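Local coordinates for 3,4-dihydroxy-2-butanone 4-phosphate synthase (Acinetobacter baumannii, PDB 6MNZ), which probably catalyses the conversion of D-ribulose 5-phosphate to formate and 3,4-dihydroxy-2-butanone 4-phosphate for riboflavin biosynthesis, at residues I49-G54 and E183-K188; K66-P71 and Q109-A114; E93-T96 and A102-A105; Q211-T216 and S220-R225; Y224-I229 and L334-V339. One frame throughout, in Å; residues are numbered along the deposited sequence.

Contact 1: residues I49-G54 and E183-K188; sequences ITHARG and EKHGLK. With SO4 (sulfate ion), chain F.
H51, in the last turn of one helix, faces H185, the first residue to leave helical backbone angles after another, with their CA atoms 9.7 Å apart; the two imidazoles touch directly across the gap. Both CB atoms point across it. The side chains cross at about a right angle and the ring planes meet obliquely, at 46°. CE1 of H185 comes over one face of the H51 ring, near its rim, 4.2 Å from CG of H51. T50 CG2 lies against the opposite face.

A sulfate, probably from the crystallisation liquor, ties the two sides together. H51 ND1 gives O1 a nearly straight bond of 2.8 Å (169°) at the ring edge, in plane. H185 NE2 reaches O2 at 3.3 Å. Extended from CG onward, K184 brings NZ within 3.1 Å of O4, so three donors from the two segments share one anion. R53 stays farther off, with NH2 3.9 Å from O3.

The F47 ring meets both imidazoles and F181 meets that of H185, which links helix 42-52 to the end of helix 175-184. A52 and L187 both touch L33 of strand 31-36, and K188 pairs through its backbone with I20.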
# COMPACT_ATOMS: atom_id res chain seq x y z
N ILE A 49 3.41 36.42 0.01
CA ILE A 49 2.33 36.59 -0.95
C ILE A 49 2.66 37.59 -2.04
O ILE A 49 1.87 37.76 -2.98
CB ILE A 49 1.02 37.02 -0.25
CG1 ILE A 49 1.15 38.44 0.29
CG2 ILE A 49 0.69 36.05 0.88
CD1 ILE A 49 -0.09 38.95 1.00
N THR A 50 3.73 38.36 -1.88
CA THR A 50 4.09 39.42 -2.81
C THR A 50 5.13 38.98 -3.83
O THR A 50 4.97 39.21 -5.03
CB THR A 50 4.61 40.65 -2.05
OG1 THR A 50 3.67 41.01 -1.02
CG2 THR A 50 4.79 41.83 -2.99
N HIS A 51 6.25 38.43 -3.36
CA HIS A 51 7.39 38.14 -4.22
C HIS A 51 7.59 36.65 -4.45
O HIS A 51 8.41 36.28 -5.30
CB HIS A 51 8.66 38.75 -3.61
CG HIS A 51 8.53 40.20 -3.27
ND1 HIS A 51 8.46 41.18 -4.24
CD2 HIS A 51 8.28 40.81 -2.09
CE1 HIS A 51 8.27 42.35 -3.65
NE2 HIS A 51 8.14 42.15 -2.35
N ALA A 52 6.77 35.80 -3.84
CA ALA A 52 6.70 34.39 -4.19
C ALA A 52 5.34 33.99 -4.75
O ALA A 52 5.28 33.26 -5.75
CB ALA A 52 7.01 33.53 -2.95
N ARG A 53 4.25 34.40 -4.11
CA ARG A 53 2.92 34.35 -4.69
C ARG A 53 2.45 32.92 -4.94
O ARG A 53 1.49 32.70 -5.70
CB ARG A 53 2.85 35.16 -5.98
CG ARG A 53 3.01 36.66 -5.76
CD ARG A 53 3.17 37.42 -7.08
NE ARG A 53 4.54 37.38 -7.57
CZ ARG A 53 4.94 36.69 -8.64
NH1 ARG A 53 4.07 35.99 -9.37
NH2 ARG A 53 6.22 36.70 -8.99
N GLY A 54 3.01 31.95 -4.22
CA GLY A 54 2.40 30.65 -4.06
C GLY A 54 1.45 30.59 -2.88
O GLY A 54 1.08 31.59 -2.28
N GLU A 183 19.57 35.85 -4.52
CA GLU A 183 20.57 36.89 -4.33
C GLU A 183 19.97 38.29 -4.42
O GLU A 183 20.54 39.24 -3.87
CB GLU A 183 21.70 36.74 -5.36
CG GLU A 183 22.98 37.47 -4.98
CD GLU A 183 23.16 38.77 -5.74
OE1 GLU A 183 22.99 38.77 -6.97
OE2 GLU A 183 23.58 39.76 -5.11
N LYS A 184 18.89 38.45 -5.18
CA LYS A 184 18.23 39.75 -5.27
C LYS A 184 17.70 40.20 -3.92
O LYS A 184 17.62 41.40 -3.66
CB LYS A 184 17.09 39.68 -6.30
CG LYS A 184 16.34 40.99 -6.48
CD LYS A 184 15.33 40.89 -7.61
CE LYS A 184 14.62 42.22 -7.85
NZ LYS A 184 13.49 42.09 -8.81
N HIS A 185 17.30 39.26 -3.07
CA HIS A 185 16.68 39.57 -1.79
C HIS A 185 17.52 39.13 -0.60
O HIS A 185 17.05 39.20 0.54
CB HIS A 185 15.29 38.94 -1.71
CG HIS A 185 14.34 39.42 -2.76
ND1 HIS A 185 13.37 40.36 -2.51
CD2 HIS A 185 14.17 39.03 -4.05
CE1 HIS A 185 12.67 40.58 -3.61
NE2 HIS A 185 13.12 39.76 -4.55
N GLY A 186 18.76 38.71 -0.83
CA GLY A 186 19.69 38.48 0.26
C GLY A 186 19.46 37.20 1.03
O GLY A 186 19.76 37.14 2.22
N LEU A 187 18.84 36.21 0.39
CA LEU A 187 18.48 34.96 1.04
C LEU A 187 19.40 33.84 0.56
O LEU A 187 19.78 33.79 -0.62
CB LEU A 187 17.03 34.59 0.75
CG LEU A 187 16.00 35.67 1.06
CD1 LEU A 187 14.62 35.25 0.58
CD2 LEU A 187 15.98 35.99 2.55
N LYS A 188 19.68 32.89 1.44
CA LYS A 188 20.39 31.69 1.04
C LYS A 188 19.40 30.64 0.53
O LYS A 188 18.22 30.63 0.88
CB LYS A 188 21.19 31.11 2.20
CG LYS A 188 22.41 31.92 2.60
CD LYS A 188 22.08 32.89 3.72
CE LYS A 188 23.33 33.43 4.39
NZ LYS A 188 23.02 34.57 5.30
S SO4 F . 10.01 40.07 -7.90
O1 SO4 F . 9.04 40.66 -6.98
O2 SO4 F . 11.11 39.47 -7.14
O3 SO4 F . 9.35 39.06 -8.72
O4 SO4 F . 10.54 41.13 -8.77

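Contact 2: residues K66-P71 and Q109-A114; sequences KQLNLP and QAAVAA
The carbonyl O of A114 receives two weak hydrogen bonds, one from Q67 NE2 at 3.4 Å and the other from NH2 of R64, one turn earlier on the helix of Q67. The bond from Q67 is long but nearly straight, with an angle of 168° at the hydrogen. Its side chain can span the gap because CG stands opposite the backbone N (chi1 171°) and the chain then runs on extended, carrying the amide away from its own helix. A114 O is the lesser partner of that amide: NE2 binds the carbonyl of A116 more strongly, while R64 NH1 takes A113 O. Q67 and R64 thus hold three backbone carbonyls, of A113, A114 and A116, just past the end of helix 101-112.

Here the C-terminal ends of two helices, 62-68 and 101-112, come together over strand 57-60 of the six-stranded mixed sheet in the DHBP synthase domain. The first finishes in a Schellman motif: N69 takes positive phi, and its N bonds back to K66 O at 2.8 Å. The second leaves helical geometry at A113.

Deeper in, L68 meets A111, with CA atoms 7.4 Å apart. CD1 of L68 lies 4.2 Å from A111 CB, and both methyls of L68 face the A111 carbonyl oxygen from the same side, CD1 and CD2 each 4.0 Å from A111 O. Strand 57-60 supplies L60 against L68 and L58 against A111. V112 turns its CB away from helix 62-68 and also packs on L58.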
# COMPACT_ATOMS: atom_id res chain seq x y z
N LYS A 66 -1.80 16.05 16.13
CA LYS A 66 -2.61 15.34 17.11
C LYS A 66 -2.91 16.23 18.32
O LYS A 66 -4.06 16.34 18.75
CB LYS A 66 -1.90 14.06 17.55
CG LYS A 66 -2.84 12.91 17.90
CD LYS A 66 -3.46 12.28 16.66
CE LYS A 66 -4.58 11.31 17.02
NZ LYS A 66 -5.32 10.83 15.82
N GLN A 67 -1.90 16.95 18.81
CA GLN A 67 -2.13 17.95 19.84
C GLN A 67 -3.20 18.95 19.41
O GLN A 67 -4.03 19.37 20.22
CB GLN A 67 -0.82 18.67 20.17
CG GLN A 67 -0.97 19.88 21.07
CD GLN A 67 0.37 20.43 21.55
OE1 GLN A 67 1.34 19.69 21.68
NE2 GLN A 67 0.43 21.74 21.76
N LEU A 68 -3.22 19.30 18.12
CA LEU A 68 -4.23 20.22 17.60
C LEU A 68 -5.53 19.53 17.22
O LEU A 68 -6.48 20.22 16.83
CB LEU A 68 -3.68 20.97 16.38
CG LEU A 68 -2.60 22.01 16.65
CD1 LEU A 68 -1.95 22.43 15.34
CD2 LEU A 68 -3.17 23.22 17.38
N ASN A 69 -5.61 18.21 17.33
CA ASN A 69 -6.79 17.45 16.91
C ASN A 69 -7.14 17.77 15.45
O ASN A 69 -8.26 18.17 15.13
CB ASN A 69 -7.97 17.73 17.83
CG ASN A 69 -9.17 16.85 17.53
OD1 ASN A 69 -9.05 15.84 16.84
ND2 ASN A 69 -10.31 17.19 18.10
N LEU A 70 -6.12 17.74 14.60
CA LEU A 70 -6.18 18.36 13.27
C LEU A 70 -5.80 17.33 12.22
O LEU A 70 -4.60 17.06 12.02
CB LEU A 70 -5.26 19.57 13.21
CG LEU A 70 -5.26 20.36 11.90
CD1 LEU A 70 -6.65 20.90 11.60
CD2 LEU A 70 -4.24 21.49 11.98
N PRO A 71 -6.78 16.77 11.49
CA PRO A 71 -6.46 15.64 10.60
C PRO A 71 -6.19 16.06 9.16
O PRO A 71 -6.55 17.17 8.75
CB PRO A 71 -7.71 14.76 10.70
CG PRO A 71 -8.83 15.74 10.93
CD PRO A 71 -8.23 16.94 11.65
N GLN A 109 0.84 31.52 14.64
CA GLN A 109 1.32 31.56 16.02
C GLN A 109 0.47 30.68 16.93
O GLN A 109 1.00 29.93 17.76
CB GLN A 109 1.33 33.00 16.53
CG GLN A 109 2.28 33.92 15.78
CD GLN A 109 3.69 33.37 15.66
OE1 GLN A 109 4.39 33.66 14.70
NE2 GLN A 109 4.17 32.73 16.73
N ALA A 110 -0.85 30.74 16.77
CA ALA A 110 -1.74 29.93 17.60
C ALA A 110 -1.46 28.45 17.41
O ALA A 110 -1.43 27.69 18.38
CB ALA A 110 -3.20 30.25 17.28
N ALA A 111 -1.19 28.03 16.17
CA ALA A 111 -0.96 26.62 15.91
C ALA A 111 0.35 26.14 16.54
O ALA A 111 0.39 25.07 17.16
CB ALA A 111 -0.95 26.36 14.40
N VAL A 112 1.39 26.97 16.48
CA VAL A 112 2.73 26.55 16.88
C VAL A 112 3.13 27.08 18.25
O VAL A 112 4.29 26.93 18.65
CB VAL A 112 3.78 26.97 15.83
CG1 VAL A 112 3.38 26.46 14.45
CG2 VAL A 112 3.96 28.48 15.83
N ALA A 113 2.23 27.78 18.94
CA ALA A 113 2.42 28.04 20.36
C ALA A 113 2.73 26.76 21.11
O ALA A 113 2.27 25.67 20.74
CB ALA A 113 1.17 28.70 20.94
N ALA A 114 3.59 26.87 22.12
CA ALA A 114 4.18 25.69 22.74
C ALA A 114 3.10 24.73 23.23
O ALA A 114 3.08 23.56 22.83
CB ALA A 114 5.09 26.10 23.90

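Contact 3: residues E93-T96 and A102-A105; sequences EGIT and AERA
E103 sets its carboxylate against T96, and in doing so ties the first turn of helix 101-112 to the loop that leads into it. At the surface of the DHBP synthase domain, a glutamate side chain in the first turn of a helix thus binds backbone N-H groups of the loop ahead of it.

The two side chains cross at about a right angle. E103 leaves the helix with CG opposite the carbonyl carbon (chi1 -74°) and is extended beyond CG, and the carboxylate reaches T96 with both oxygens. The threonine turns its hydroxyl between its own backbone N and carbonyl carbon (chi1 42°), which brings OG1 and N to the same carboxylate. OG1 of T96 donates to the syn lone pair of E103 OE1, at 2.5 Å. T96 N donates to OE2 at 2.9 Å, also on the syn side but 35° out of the carboxylate plane, and more weakly to OE1.

I95 lies obliquely across this group: its CB comes 3.3 Å from OE2, while the end of its side chain leads off the helix. A102 and A105 of the same turn touch P42 of helix 42-52. OE2 takes a further hydrogen bond from the backbone N of G98, so that one oxygen gathers the N-H groups of two loop residues, T96 and G98.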
# COMPACT_ATOMS: atom_id res chain seq x y z
N GLU A 93 -8.35 32.71 16.57
CA GLU A 93 -9.45 33.48 17.13
C GLU A 93 -8.94 34.77 17.75
O GLU A 93 -9.25 35.11 18.90
CB GLU A 93 -10.22 32.65 18.15
CG GLU A 93 -10.67 31.29 17.63
CD GLU A 93 -9.56 30.26 17.64
OE1 GLU A 93 -8.38 30.66 17.75
OE2 GLU A 93 -9.86 29.05 17.64
N GLY A 94 -8.09 35.49 17.02
CA GLY A 94 -8.13 36.94 17.03
C GLY A 94 -8.36 37.52 15.65
O GLY A 94 -7.83 38.58 15.31
N ILE A 95 -9.17 36.83 14.85
CA ILE A 95 -9.22 37.04 13.41
C ILE A 95 -10.61 37.55 13.05
O ILE A 95 -11.60 37.22 13.70
CB ILE A 95 -8.89 35.75 12.63
CG1 ILE A 95 -10.04 34.75 12.76
CG2 ILE A 95 -7.59 35.15 13.16
CD1 ILE A 95 -9.74 33.40 12.15
N THR A 96 -10.67 38.42 12.04
CA THR A 96 -11.94 38.75 11.40
C THR A 96 -12.19 37.91 10.16
O THR A 96 -13.06 37.03 10.15
CB THR A 96 -11.98 40.23 11.03
OG1 THR A 96 -10.72 40.62 10.48
CG2 THR A 96 -12.29 41.08 12.25
N ALA A 102 -1.11 40.05 8.68
CA ALA A 102 -1.01 39.90 10.13
C ALA A 102 -1.86 38.74 10.63
O ALA A 102 -1.46 38.01 11.55
CB ALA A 102 -1.43 41.20 10.82
N GLU A 103 -3.11 38.67 10.17
CA GLU A 103 -4.04 37.68 10.71
C GLU A 103 -3.59 36.26 10.38
O GLU A 103 -3.57 35.40 11.26
CB GLU A 103 -5.45 37.93 10.17
CG GLU A 103 -6.14 39.14 10.79
CD GLU A 103 -7.64 39.17 10.51
OE1 GLU A 103 -8.23 40.27 10.60
OE2 GLU A 103 -8.25 38.09 10.39
N ARG A 104 -3.10 36.04 9.16
CA ARG A 104 -2.50 34.76 8.83
C ARG A 104 -1.31 34.46 9.74
O ARG A 104 -1.24 33.38 10.34
CB ARG A 104 -2.06 34.76 7.36
CG ARG A 104 -3.15 34.34 6.39
CD ARG A 104 -2.61 34.18 4.99
NE ARG A 104 -3.15 35.18 4.07
CZ ARG A 104 -2.75 35.34 2.82
NH1 ARG A 104 -1.82 34.53 2.31
NH2 ARG A 104 -3.28 36.28 2.06
N ALA A 105 -0.37 35.39 9.83
CA ALA A 105 0.72 35.27 10.79
C ALA A 105 0.18 34.94 12.18
O ALA A 105 0.59 33.95 12.80
CB ALA A 105 1.54 36.55 10.82

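Contact 4: residues Q211-T216 and S220-R225; sequences QRTIQT and SFELYR
Q211 lays its side chain over the ring of Y224, the two running side by side in the same direction. From CB the chain goes out extended, with CG opposite the backbone N (chi1 -159°). CG sits over the middle of the ring, a CH-pi contact 4.2 Å from the centroid of Y224. CD follows, 3.6 Å from Y224 CZ. At the tip the amide lies over the phenol end of the ring: OE1 is 3.7 Å from Y224 CE1, and NE2 lies near OH, though at too poor an angle for a hydrogen bond. Amide and ring planes are 26° apart, stacked.

Farther along this face, T213 OG1 donates to OE1 of E222 at 2.8 Å, meeting it on the syn side but out of the carboxylate plane. Next comes S220 OG against Q215 OE1, modelled too close for the length to be trusted. On the other face, which also carries R212, I214 CD1 touches both F221 CB and, 3.6 Å away, L223 CD1. I214 and T216 also pack on L261 of the second subunit.

Between the faces runs the backbone ladder. R212 pairs with L223 and I214 with F221 as hydrogen-bonded pairs; L223 N reaches R212 O at 2.7 Å, whereas the return bond from R212 N is weak. I214 N to F221 O, 2.9 Å, and F221 N to I214 O are both sound. With non-hydrogen-bonded pairs alternating between them, this is a regular antiparallel beta hairpin, with strand 206-215 outermost in the chain's seven-stranded sheet in the GTP cyclohydrolase II-like region.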
# COMPACT_ATOMS: atom_id res chain seq x y z
N GLN A 211 20.66 -9.91 16.02
CA GLN A 211 21.53 -10.70 15.16
C GLN A 211 21.04 -12.14 15.10
O GLN A 211 20.56 -12.70 16.08
CB GLN A 211 22.97 -10.66 15.67
CG GLN A 211 24.01 -11.03 14.62
CD GLN A 211 25.43 -10.74 15.06
OE1 GLN A 211 25.67 -9.84 15.87
NE2 GLN A 211 26.39 -11.40 14.42
N ARG A 212 21.23 -12.75 13.93
CA ARG A 212 20.77 -14.10 13.66
C ARG A 212 21.80 -14.79 12.78
O ARG A 212 22.64 -14.14 12.14
CB ARG A 212 19.39 -14.11 12.99
CG ARG A 212 18.23 -13.86 13.94
CD ARG A 212 16.96 -13.49 13.17
NE ARG A 212 16.44 -14.62 12.40
CZ ARG A 212 15.69 -15.59 12.90
NH1 ARG A 212 15.37 -15.60 14.19
NH2 ARG A 212 15.27 -16.57 12.11
N THR A 213 21.66 -16.11 12.65
CA THR A 213 22.40 -16.89 11.67
C THR A 213 21.43 -17.62 10.77
O THR A 213 20.49 -18.27 11.25
CB THR A 213 23.34 -17.89 12.35
OG1 THR A 213 24.33 -17.18 13.12
CG2 THR A 213 24.04 -18.75 11.31
N ILE A 214 21.70 -17.58 9.46
CA ILE A 214 20.83 -18.17 8.46
C ILE A 214 21.65 -19.12 7.60
O ILE A 214 22.82 -18.86 7.30
CB ILE A 214 20.16 -17.09 7.58
CG1 ILE A 214 21.21 -16.09 7.09
CG2 ILE A 214 19.07 -16.38 8.36
CD1 ILE A 214 20.79 -15.32 5.87
N GLN A 215 20.98 -20.14 7.07
CA GLN A 215 21.61 -21.15 6.24
C GLN A 215 21.08 -21.01 4.82
O GLN A 215 19.86 -21.05 4.60
CB GLN A 215 21.35 -22.55 6.78
CG GLN A 215 21.75 -22.73 8.23
CD GLN A 215 23.21 -22.41 8.48
OE1 GLN A 215 24.03 -22.48 7.56
NE2 GLN A 215 23.55 -22.09 9.72
N THR A 216 21.98 -20.73 3.88
CA THR A 216 21.61 -20.39 2.51
C THR A 216 22.31 -21.34 1.54
O THR A 216 23.36 -21.91 1.85
CB THR A 216 21.98 -18.94 2.19
OG1 THR A 216 21.59 -18.09 3.27
CG2 THR A 216 21.30 -18.48 0.93
N SER A 220 26.39 -19.78 4.93
CA SER A 220 25.84 -19.27 6.17
C SER A 220 26.12 -17.78 6.28
O SER A 220 27.24 -17.32 6.02
CB SER A 220 26.45 -20.00 7.37
OG SER A 220 26.22 -21.39 7.29
N PHE A 221 25.11 -17.02 6.70
CA PHE A 221 25.23 -15.58 6.88
C PHE A 221 24.82 -15.22 8.30
O PHE A 221 24.02 -15.91 8.93
CB PHE A 221 24.37 -14.82 5.87
CG PHE A 221 24.95 -14.77 4.49
CD1 PHE A 221 24.47 -15.59 3.49
CD2 PHE A 221 25.96 -13.87 4.19
CE1 PHE A 221 24.93 -15.47 2.19
CE2 PHE A 221 26.46 -13.78 2.90
CZ PHE A 221 25.94 -14.57 1.90
N GLU A 222 25.28 -14.05 8.74
CA GLU A 222 24.74 -13.39 9.93
C GLU A 222 23.74 -12.33 9.51
O GLU A 222 24.04 -11.48 8.65
CB GLU A 222 25.86 -12.77 10.76
CG GLU A 222 26.96 -13.74 11.16
CD GLU A 222 26.47 -14.80 12.13
OE1 GLU A 222 25.38 -14.61 12.72
OE2 GLU A 222 27.20 -15.79 12.34
N LEU A 223 22.54 -12.38 10.08
CA LEU A 223 21.46 -11.45 9.76
C LEU A 223 21.46 -10.33 10.79
O LEU A 223 20.98 -10.51 11.91
CB LEU A 223 20.11 -12.17 9.75
CG LEU A 223 19.11 -11.75 8.68
CD1 LEU A 223 19.53 -12.30 7.32
CD2 LEU A 223 17.72 -12.22 9.04
N TYR A 224 21.78 -9.12 10.33
CA TYR A 224 21.61 -7.91 11.12
C TYR A 224 20.34 -7.19 10.64
O TYR A 224 20.24 -6.83 9.46
CB TYR A 224 22.83 -7.01 11.00
CG TYR A 224 24.12 -7.65 11.48
CD1 TYR A 224 24.83 -7.10 12.54
CD2 TYR A 224 24.71 -8.69 10.77
CE1 TYR A 224 26.07 -7.61 12.91
CE2 TYR A 224 25.87 -9.29 11.22
CZ TYR A 224 26.55 -8.74 12.28
OH TYR A 224 27.76 -9.27 12.68
N ARG A 225 19.34 -7.12 11.51
CA ARG A 225 18.13 -6.34 11.26
C ARG A 225 18.28 -4.93 11.82
O ARG A 225 18.50 -4.76 13.02
CB ARG A 225 16.92 -7.03 11.88
CG ARG A 225 16.41 -8.23 11.07
CD ARG A 225 15.50 -9.13 11.90
NE ARG A 225 14.09 -8.90 11.61
CZ ARG A 225 13.25 -8.25 12.40
NH1 ARG A 225 13.64 -7.78 13.58
NH2 ARG A 225 11.98 -8.12 12.04

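Contact 5: residues Y224-I229 and L334-V339; sequences YRYREI and LRDLGV
Y226 and D336 are brought together by their first torsions: the tyrosine ring swings beside its own backbone N (chi1 -68°), and the aspartate carboxylate stands opposite its N (chi1 176°), reaching out from the helix. The setting is a helix end lying against a beta sheet. Helix 320-336 finishes over strand 220-228 in a Schellman motif, where G338 takes positive phi, its N bonds to R335 O, and V339 N reaches L334 O at 2.8 Å.

Y226 OH donates to D336 OD2, modelled at 2.5 Å, a length not to be taken literally at this resolution. The carboxylate comes to the edge of the tyrosine ring, on its CE2 side, and is turned almost perpendicular to it, the planes 88° apart. OD2 has a second partner, a salt bridge from R208 NH1 on strand 206-215, so D336 joins the helix to both strands of the hairpin.

The next residue, L337, works beside this polar pair. CB does not aim directly at the strand, but the end of the side chain bends nearer, and its other neighbours are A237 and V239 on the third strand. CD2 of L337 is set over the face of the Y224 ring opposite the one covered by Q211, 3.4 Å from the centroid and shifted toward CE1 and CD1. The same methyl lies 3.4 Å from Y226 OH.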
# COMPACT_ATOMS: atom_id res chain seq x y z
N TYR A 224 21.78 -9.12 10.33
CA TYR A 224 21.61 -7.91 11.12
C TYR A 224 20.34 -7.19 10.64
O TYR A 224 20.24 -6.83 9.46
CB TYR A 224 22.83 -7.01 11.00
CG TYR A 224 24.12 -7.65 11.48
CD1 TYR A 224 24.83 -7.10 12.54
CD2 TYR A 224 24.71 -8.69 10.77
CE1 TYR A 224 26.07 -7.61 12.91
CE2 TYR A 224 25.87 -9.29 11.22
CZ TYR A 224 26.55 -8.74 12.28
OH TYR A 224 27.76 -9.27 12.68
N ARG A 225 19.34 -7.12 11.51
CA ARG A 225 18.13 -6.34 11.26
C ARG A 225 18.28 -4.93 11.82
O ARG A 225 18.50 -4.76 13.02
CB ARG A 225 16.92 -7.03 11.88
CG ARG A 225 16.41 -8.23 11.07
CD ARG A 225 15.50 -9.13 11.90
NE ARG A 225 14.09 -8.90 11.61
CZ ARG A 225 13.25 -8.25 12.40
NH1 ARG A 225 13.64 -7.78 13.58
NH2 ARG A 225 11.98 -8.12 12.04
N TYR A 226 18.06 -3.94 10.96
CA TYR A 226 18.16 -2.53 11.34
C TYR A 226 16.82 -1.84 11.16
O TYR A 226 15.98 -2.25 10.35
CB TYR A 226 19.22 -1.81 10.51
CG TYR A 226 20.63 -2.27 10.80
CD1 TYR A 226 21.18 -3.36 10.15
CD2 TYR A 226 21.41 -1.61 11.74
CE1 TYR A 226 22.51 -3.70 10.32
CE2 TYR A 226 22.74 -1.92 11.90
CZ TYR A 226 23.25 -3.04 11.27
OH TYR A 226 24.52 -3.47 11.58
N ARG A 227 16.62 -0.76 11.93
CA ARG A 227 15.49 0.14 11.73
C ARG A 227 15.98 1.58 11.76
O ARG A 227 16.77 1.96 12.63
CB ARG A 227 14.42 -0.07 12.81
CG ARG A 227 13.24 -0.92 12.36
CD ARG A 227 12.00 -0.61 13.18
NE ARG A 227 12.12 -1.07 14.56
CZ ARG A 227 11.66 -2.23 15.02
NH1 ARG A 227 11.16 -3.13 14.18
NH2 ARG A 227 11.80 -2.54 16.30
N GLU A 228 15.41 2.41 10.89
CA GLU A 228 15.73 3.82 10.81
C GLU A 228 14.61 4.66 11.43
O GLU A 228 13.47 4.22 11.54
CB GLU A 228 15.95 4.27 9.37
CG GLU A 228 16.55 5.67 9.26
CD GLU A 228 16.72 6.13 7.84
OE1 GLU A 228 15.80 5.89 7.03
OE2 GLU A 228 17.58 7.02 7.62
N ILE A 229 15.00 5.84 11.94
CA ILE A 229 14.02 6.78 12.48
C ILE A 229 12.88 6.95 11.50
O ILE A 229 13.10 7.24 10.32
CB ILE A 229 14.70 8.13 12.78
CG1 ILE A 229 15.86 7.97 13.77
CG2 ILE A 229 13.68 9.13 13.30
CD1 ILE A 229 15.46 7.36 15.10
N LEU A 334 26.97 -0.02 7.38
CA LEU A 334 28.32 -0.52 7.15
C LEU A 334 29.30 -0.01 8.20
O LEU A 334 30.18 -0.76 8.63
CB LEU A 334 28.78 -0.12 5.75
CG LEU A 334 27.97 -0.75 4.61
CD1 LEU A 334 28.22 -0.01 3.30
CD2 LEU A 334 28.31 -2.23 4.47
N ARG A 335 29.11 1.22 8.68
CA ARG A 335 29.89 1.68 9.83
C ARG A 335 29.55 0.89 11.08
O ARG A 335 30.44 0.55 11.87
CB ARG A 335 29.66 3.17 10.06
CG ARG A 335 30.40 3.71 11.28
CD ARG A 335 30.47 5.23 11.26
NE ARG A 335 29.17 5.83 11.51
CZ ARG A 335 28.60 6.76 10.74
NH1 ARG A 335 29.21 7.22 9.65
NH2 ARG A 335 27.40 7.23 11.07
N ASP A 336 28.26 0.67 11.33
CA ASP A 336 27.86 -0.10 12.51
C ASP A 336 28.45 -1.51 12.47
O ASP A 336 28.80 -2.06 13.52
CB ASP A 336 26.34 -0.17 12.60
CG ASP A 336 25.87 -1.05 13.74
OD1 ASP A 336 25.88 -0.58 14.90
OD2 ASP A 336 25.45 -2.20 13.48
N LEU A 337 28.62 -2.07 11.28
CA LEU A 337 29.29 -3.36 11.13
C LEU A 337 30.81 -3.25 11.21
O LEU A 337 31.48 -4.28 11.30
CB LEU A 337 28.90 -3.99 9.79
CG LEU A 337 27.41 -4.34 9.65
CD1 LEU A 337 27.06 -4.64 8.20
CD2 LEU A 337 27.05 -5.51 10.54
N GLY A 338 31.36 -2.04 11.27
CA GLY A 338 32.79 -1.86 11.38
C GLY A 338 33.52 -1.87 10.06
O GLY A 338 34.70 -2.24 10.01
N VAL A 339 32.86 -1.49 8.97
CA VAL A 339 33.49 -1.41 7.66
C VAL A 339 34.26 -0.10 7.55
O VAL A 339 33.79 0.95 8.00
CB VAL A 339 32.43 -1.53 6.55
CG1 VAL A 339 33.09 -1.47 5.18
CG2 VAL A 339 31.65 -2.83 6.71

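The five contacts fall into two groups. Contacts 1, 2 and 3 lie in the DHBP synthase region, contacts 4 and 5 in the GTP cyclohydrolase II-like region; the centres of contacts 1 and 4 are about 53 Å apart, on opposite sides of the chain's centre. Contacts 2 and 3 share helix 101-112, their centres about 15 Å apart, and both are nested in the loop closed by contact 1. Contact 3 touches contact 1 where R104 NH1 lies 3.3 Å from I49 CG2. Contacts 4 and 5 overlap on strand 220-228, centres about 14 Å apart. Of the five, contact 1 holds the sulfate, with the H51 side chain about 12 Å from that of E164, predicted to be essential for catalysis.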